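Local coordinates for protein LRIM1 (Anopheles gambiae, PDB 3O53) that forms with APL1C, another leucine-rich repeat protein, a heterodimeric complex that regulates complement-like immunity in the mosquito, at residues 227-235 with 249-257. Sequence-based numbering, arbitrary orientation.
Sequences VLIEKALRF and FHCGTLRDF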
ATOM      1  N   VAL A 227       7.560  -8.861 -20.191  1.00 30.41           N
ATOM      2  CA  VAL A 227       8.145  -9.564 -21.324  1.00 29.84           C
ATOM      3  C   VAL A 227       9.433 -10.262 -20.883  1.00 32.87           C
ATOM      4  O   VAL A 227       9.714 -11.388 -21.290  1.00 26.66           O
ATOM      5  CB  VAL A 227       8.482  -8.592 -22.468  1.00 34.30           C
ATOM      6  CG1 VAL A 227       8.926  -9.365 -23.695  1.00 41.31           C
ATOM      7  CG2 VAL A 227       7.284  -7.693 -22.793  1.00 29.86           C
ATOM      8  N   LEU A 228      10.211  -9.586 -20.041  1.00 29.26           N
ATOM      9  CA  LEU A 228      11.511 -10.093 -19.606  1.00 33.38           C
ATOM     10  C   LEU A 228      11.678 -10.048 -18.094  1.00 31.34           C
ATOM     11  O   LEU A 228      11.076  -9.217 -17.417  1.00 25.81           O
ATOM     12  CB  LEU A 228      12.643  -9.269 -20.231  1.00 32.45           C
ATOM     13  CG  LEU A 228      12.740  -9.269 -21.752  1.00 39.22           C
ATOM     14  CD1 LEU A 228      13.956  -8.454 -22.201  1.00 38.83           C
ATOM     15  CD2 LEU A 228      12.812 -10.698 -22.271  1.00 37.71           C
ATOM     16  N   ILE A 229      12.532 -10.935 -17.596  1.00 29.57           N
ATOM     17  CA  ILE A 229      12.924 -10.995 -16.191  1.00 37.51           C
ATOM     18  C   ILE A 229      14.441 -10.934 -16.124  1.00 35.67           C
ATOM     19  O   ILE A 229      15.120 -11.580 -16.919  1.00 28.41           O
ATOM     20  CB  ILE A 229      12.501 -12.336 -15.542  1.00 29.88           C
ATOM     21  CG1 ILE A 229      10.986 -12.512 -15.608  1.00 27.57           C
ATOM     22  CG2 ILE A 229      12.994 -12.416 -14.087  1.00 30.74           C
ATOM     23  CD1 ILE A 229      10.492 -13.900 -15.146  1.00 29.39           C
ATOM     24  N   GLU A 230      14.969 -10.178 -15.169  1.00 30.60           N
ATOM     25  CA  GLU A 230      16.413 -10.082 -14.968  1.00 34.67           C
ATOM     26  C   GLU A 230      16.942 -11.441 -14.517  1.00 37.10           C
ATOM     27  O   GLU A 230      16.530 -11.955 -13.479  1.00 34.14           O
ATOM     28  CB  GLU A 230      16.728  -9.007 -13.919  1.00 31.73           C
ATOM     29  CG  GLU A 230      18.170  -9.000 -13.438  1.00 40.54           C
ATOM     30  CD  GLU A 230      19.159  -8.818 -14.581  1.00 50.55           C
ATOM     31  OE1 GLU A 230      19.082  -7.787 -15.281  1.00 58.30           O
ATOM     32  OE2 GLU A 230      20.009  -9.705 -14.778  1.00 46.65           O
ATOM     33  N   LYS A 231      17.845 -12.027 -15.301  1.00 33.75           N
ATOM     34  CA  LYS A 231      18.312 -13.386 -15.040  1.00 33.18           C
ATOM     35  C   LYS A 231      19.135 -13.486 -13.753  1.00 35.23           C
ATOM     36  O   LYS A 231      19.291 -14.566 -13.198  1.00 35.52           O
ATOM     37  CB  LYS A 231      19.140 -13.901 -16.225  1.00 45.64           C
ATOM     38  CG  LYS A 231      20.406 -13.098 -16.497  1.00 66.01           C
ATOM     39  CD  LYS A 231      21.147 -13.603 -17.729  1.00 78.76           C
ATOM     40  CE  LYS A 231      21.515 -15.071 -17.589  1.00 91.69           C
ATOM     41  NZ  LYS A 231      22.402 -15.536 -18.688  1.00101.29           N
ATOM     42  N   ALA A 232      19.655 -12.362 -13.276  1.00 43.25           N
ATOM     43  CA  ALA A 232      20.515 -12.371 -12.094  1.00 48.00           C
ATOM     44  C   ALA A 232      19.719 -12.419 -10.786  1.00 43.24           C
ATOM     45  O   ALA A 232      20.288 -12.587  -9.716  1.00 40.87           O
ATOM     46  CB  ALA A 232      21.439 -11.153 -12.106  1.00 46.64           C
ATOM     47  N   LEU A 233      18.404 -12.263 -10.871  1.00 39.97           N
ATOM     48  CA  LEU A 233      17.570 -12.272  -9.678  1.00 35.22           C
ATOM     49  C   LEU A 233      17.647 -13.628  -8.976  1.00 36.63           C
ATOM     50  O   LEU A 233      17.656 -14.667  -9.626  1.00 33.21           O
ATOM     51  CB  LEU A 233      16.111 -11.975 -10.048  1.00 27.28           C
ATOM     52  CG  LEU A 233      15.746 -10.543 -10.444  1.00 30.51           C
ATOM     53  CD1 LEU A 233      14.280 -10.489 -10.869  1.00 27.95           C
ATOM     54  CD2 LEU A 233      16.015  -9.571  -9.284  1.00 32.57           C
ATOM     55  N   ARG A 234      17.699 -13.602  -7.650  1.00 31.46           N
ATOM     56  CA  ARG A 234      17.670 -14.812  -6.845  1.00 37.52           C
ATOM     57  C   ARG A 234      16.690 -14.635  -5.691  1.00 42.52           C
ATOM     58  O   ARG A 234      16.699 -13.611  -5.016  1.00 48.51           O
ATOM     59  CB  ARG A 234      19.060 -15.102  -6.273  1.00 44.53           C
ATOM     60  CG  ARG A 234      20.147 -15.285  -7.312  1.00 43.90           C
ATOM     61  CD  ARG A 234      20.040 -16.620  -8.034  1.00 45.00           C
ATOM     62  NE  ARG A 234      21.166 -16.815  -8.943  1.00 44.84           N
ATOM     63  CZ  ARG A 234      21.197 -16.392 -10.204  1.00 56.71           C
ATOM     64  NH1 ARG A 234      20.159 -15.754 -10.730  1.00 49.96           N
ATOM     65  NH2 ARG A 234      22.270 -16.607 -10.950  1.00 57.93           N
ATOM     66  N   PHE A 235      15.839 -15.626  -5.464  1.00 33.92           N
ATOM     67  CA  PHE A 235      14.978 -15.607  -4.292  1.00 35.04           C
ATOM     68  C   PHE A 235      15.465 -16.611  -3.255  1.00 47.91           C
ATOM     69  O   PHE A 235      16.367 -17.393  -3.524  1.00 64.48           O
ATOM     70  CB  PHE A 235      13.524 -15.852  -4.698  1.00 28.44           C
ATOM     71  CG  PHE A 235      12.933 -14.701  -5.471  1.00 32.06           C
ATOM     72  CD1 PHE A 235      12.267 -13.682  -4.813  1.00 31.22           C
ATOM     73  CD2 PHE A 235      13.094 -14.616  -6.848  1.00 32.22           C
ATOM     74  CE1 PHE A 235      11.742 -12.605  -5.514  1.00 32.41           C
ATOM     75  CE2 PHE A 235      12.573 -13.535  -7.559  1.00 27.92           C
ATOM     76  CZ  PHE A 235      11.895 -12.532  -6.888  1.00 27.21           C
ATOM     77  N   PHE A 249       5.467 -13.244 -21.450  1.00 26.17           N
ATOM     78  CA  PHE A 249       6.891 -13.557 -21.374  1.00 34.63           C
ATOM     79  C   PHE A 249       7.478 -14.076 -22.679  1.00 40.04           C
ATOM     80  O   PHE A 249       6.821 -14.796 -23.419  1.00 31.40           O
ATOM     81  CB  PHE A 249       7.143 -14.627 -20.309  1.00 32.88           C
ATOM     82  CG  PHE A 249       6.952 -14.145 -18.910  1.00 34.60           C
ATOM     83  CD1 PHE A 249       7.781 -13.170 -18.382  1.00 31.89           C
ATOM     84  CD2 PHE A 249       5.959 -14.688 -18.109  1.00 30.40           C
ATOM     85  CE1 PHE A 249       7.610 -12.726 -17.088  1.00 32.46           C
ATOM     86  CE2 PHE A 249       5.779 -14.246 -16.810  1.00 32.78           C
ATOM     87  CZ  PHE A 249       6.604 -13.263 -16.298  1.00 28.00           C
ATOM     88  N   HIS A 250       8.732 -13.717 -22.933  1.00 31.42           N
ATOM     89  CA  HIS A 250       9.542 -14.406 -23.920  1.00 33.58           C
ATOM     90  C   HIS A 250      10.031 -15.697 -23.277  1.00 34.85           C
ATOM     91  O   HIS A 250      10.526 -15.678 -22.151  1.00 27.52           O
ATOM     92  CB  HIS A 250      10.723 -13.518 -24.337  1.00 45.29           C
ATOM     93  CG  HIS A 250      11.878 -14.267 -24.925  1.00 65.09           C
ATOM     94  ND1 HIS A 250      11.748 -15.114 -26.005  1.00 69.21           N
ATOM     95  CD2 HIS A 250      13.192 -14.272 -24.600  1.00 72.09           C
ATOM     96  CE1 HIS A 250      12.930 -15.619 -26.310  1.00 76.14           C
ATOM     97  NE2 HIS A 250      13.824 -15.123 -25.473  1.00 72.40           N
ATOM     98  N   CYS A 251       9.878 -16.822 -23.970  1.00 39.04           N
ATOM     99  CA  CYS A 251      10.257 -18.114 -23.403  1.00 43.64           C
ATOM    100  C   CYS A 251      11.689 -18.111 -22.888  1.00 40.33           C
ATOM    101  O   CYS A 251      11.964 -18.618 -21.802  1.00 35.42           O
ATOM    102  CB  CYS A 251      10.079 -19.230 -24.435  1.00 53.68           C
ATOM    103  SG  CYS A 251       8.354 -19.646 -24.732  1.00 48.17           S
ATOM    104  N   GLY A 252      12.598 -17.531 -23.661  1.00 38.96           N
ATOM    105  CA  GLY A 252      13.991 -17.480 -23.263  1.00 36.88           C
ATOM    106  C   GLY A 252      14.174 -16.867 -21.888  1.00 36.62           C
ATOM    107  O   GLY A 252      15.050 -17.281 -21.134  1.00 31.25           O
ATOM    108  N   THR A 253      13.357 -15.874 -21.546  1.00 33.40           N
ATOM    109  CA  THR A 253      13.559 -15.186 -20.278  1.00 33.26           C
ATOM    110  C   THR A 253      13.174 -16.106 -19.116  1.00 32.08           C
ATOM    111  O   THR A 253      13.820 -16.103 -18.069  1.00 30.54           O
ATOM    112  CB  THR A 253      12.791 -13.853 -20.218  1.00 38.73           C
ATOM    113  OG1 THR A 253      13.484 -12.940 -19.358  1.00 37.22           O
ATOM    114  CG2 THR A 253      11.352 -14.058 -19.714  1.00 32.44           C
ATOM    115  N   LEU A 254      12.131 -16.908 -19.306  1.00 33.13           N
ATOM    116  CA  LEU A 254      11.746 -17.885 -18.293  1.00 38.22           C
ATOM    117  C   LEU A 254      12.805 -18.985 -18.169  1.00 38.10           C
ATOM    118  O   LEU A 254      13.202 -19.351 -17.068  1.00 35.49           O
ATOM    119  CB  LEU A 254      10.382 -18.492 -18.621  1.00 36.59           C
ATOM    120  CG  LEU A 254       9.213 -17.507 -18.551  1.00 35.37           C
ATOM    121  CD1 LEU A 254       7.960 -18.125 -19.121  1.00 37.01           C
ATOM    122  CD2 LEU A 254       8.983 -17.050 -17.111  1.00 36.25           C
ATOM    123  N   ARG A 255      13.279 -19.504 -19.294  1.00 33.56           N
ATOM    124  CA  ARG A 255      14.310 -20.533 -19.243  1.00 37.10           C
ATOM    125  C   ARG A 255      15.532 -20.021 -18.476  1.00 35.86           C
ATOM    126  O   ARG A 255      16.038 -20.702 -17.593  1.00 32.56           O
ATOM    127  CB  ARG A 255      14.713 -20.985 -20.646  1.00 44.24           C
ATOM    128  CG  ARG A 255      15.754 -22.108 -20.661  1.00 50.29           C
ATOM    129  CD  ARG A 255      16.134 -22.492 -22.083  1.00 70.90           C
ATOM    130  NE  ARG A 255      16.229 -21.324 -22.955  1.00102.68           N
ATOM    131  CZ  ARG A 255      17.222 -20.439 -22.924  1.00117.82           C
ATOM    132  NH1 ARG A 255      18.218 -20.580 -22.059  1.00125.72           N
ATOM    133  NH2 ARG A 255      17.218 -19.408 -23.758  1.00115.54           N
ATOM    134  N   ASP A 256      15.992 -18.816 -18.807  1.00 35.99           N
ATOM    135  CA  ASP A 256      17.156 -18.229 -18.142  1.00 39.26           C
ATOM    136  C   ASP A 256      16.949 -18.050 -16.637  1.00 39.78           C
ATOM    137  O   ASP A 256      17.795 -18.447 -15.837  1.00 37.29           O
ATOM    138  CB  ASP A 256      17.516 -16.877 -18.769  1.00 40.50           C
ATOM    139  CG  ASP A 256      18.071 -17.010 -20.181  1.00 48.78           C
ATOM    140  OD1 ASP A 256      18.439 -18.135 -20.569  1.00 48.28           O
ATOM    141  OD2 ASP A 256      18.139 -15.994 -20.903  1.00 53.34           O
ATOM    142  N   PHE A 257      15.833 -17.432 -16.258  1.00 38.65           N
ATOM    143  CA  PHE A 257      15.553 -17.142 -14.855  1.00 33.75           C
ATOM    144  C   PHE A 257      15.401 -18.417 -14.023  1.00 33.61           C
ATOM    145  O   PHE A 257      15.983 -18.537 -12.944  1.00 34.67           O
ATOM    146  CB  PHE A 257      14.275 -16.307 -14.737  1.00 29.70           C
ATOM    147  CG  PHE A 257      13.781 -16.160 -13.326  1.00 34.34           C
ATOM    148  CD1 PHE A 257      14.427 -15.304 -12.440  1.00 40.87           C
ATOM    149  CD2 PHE A 257      12.677 -16.871 -12.882  1.00 32.09           C
ATOM    150  CE1 PHE A 257      13.977 -15.155 -11.142  1.00 32.02           C
ATOM    151  CE2 PHE A 257      12.225 -16.737 -11.577  1.00 30.96           C
ATOM    152  CZ  PHE A 257      12.879 -15.875 -10.704  1.00 30.19           C
TER
HETATM  153  O   HOH W   1      15.829 -14.214 -17.567  1.00 32.22           O
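Ile229 packs its two branches against Phe249, which precedes helix 251-259, and against Leu254 and Phe257 within it. Its CG1 arm, beside the backbone N (chi1 -60°), runs out to the end methyl, and Ile229 CD1 meets Phe249 CE1 at 3.7 Å and Leu254 CD2 at 4.0 Å; that leucine methyl also lies over one face of the Phe249 ring. On the other branch, Ile229 CG2 comes against Phe257 CD1 at 3.6 Å. Farther along, the Phe257 ring presents its edge to Leu233 CB and to Phe235, whose CE2 stands 3.9 Å from Phe257 CZ, the two side chains crossing at about a right angle. Beside this apolar patch, Thr253 holds the strand backbone: with OG1 anti to its own N (chi1 -151°), Thr253 OG1 accepts an almost straight bond from Ile229 N (2.8 Å), while CG2 packs on Val227 O. Val227 O accepts the N-H of His250, the N-cap residue, with His250 N 3.0 Å away, in the carbonyl plane and on a lone pair. A water donates to both Ile229 O and Thr253 O, joining the two backbones through solvent. The margin beyond is looser: solvent-exposed Lys231 only brushes Asp256, CB to CB (4.2 Å), and their charged ends lie close without touching. Asp256 OD1 also pairs with Arg255 NH1, though that arginine is poorly ordered. The type I turn from Glu230 to Leu233 is braced by Arg234 NH1 bonding to Lys231 O and Leu233 O. The contact seats helix 251-259, probably part of a C-terminal cap, against the end of the leucine-rich repeat solenoid. Strand 228-229 runs parallel to strand 205-206, Leu228 touches helix 303-310, Leu254 reaches Tyr291 of strand 289-291, and Cys251 ties the helix start by disulfide to Cys296 of strand 294-296.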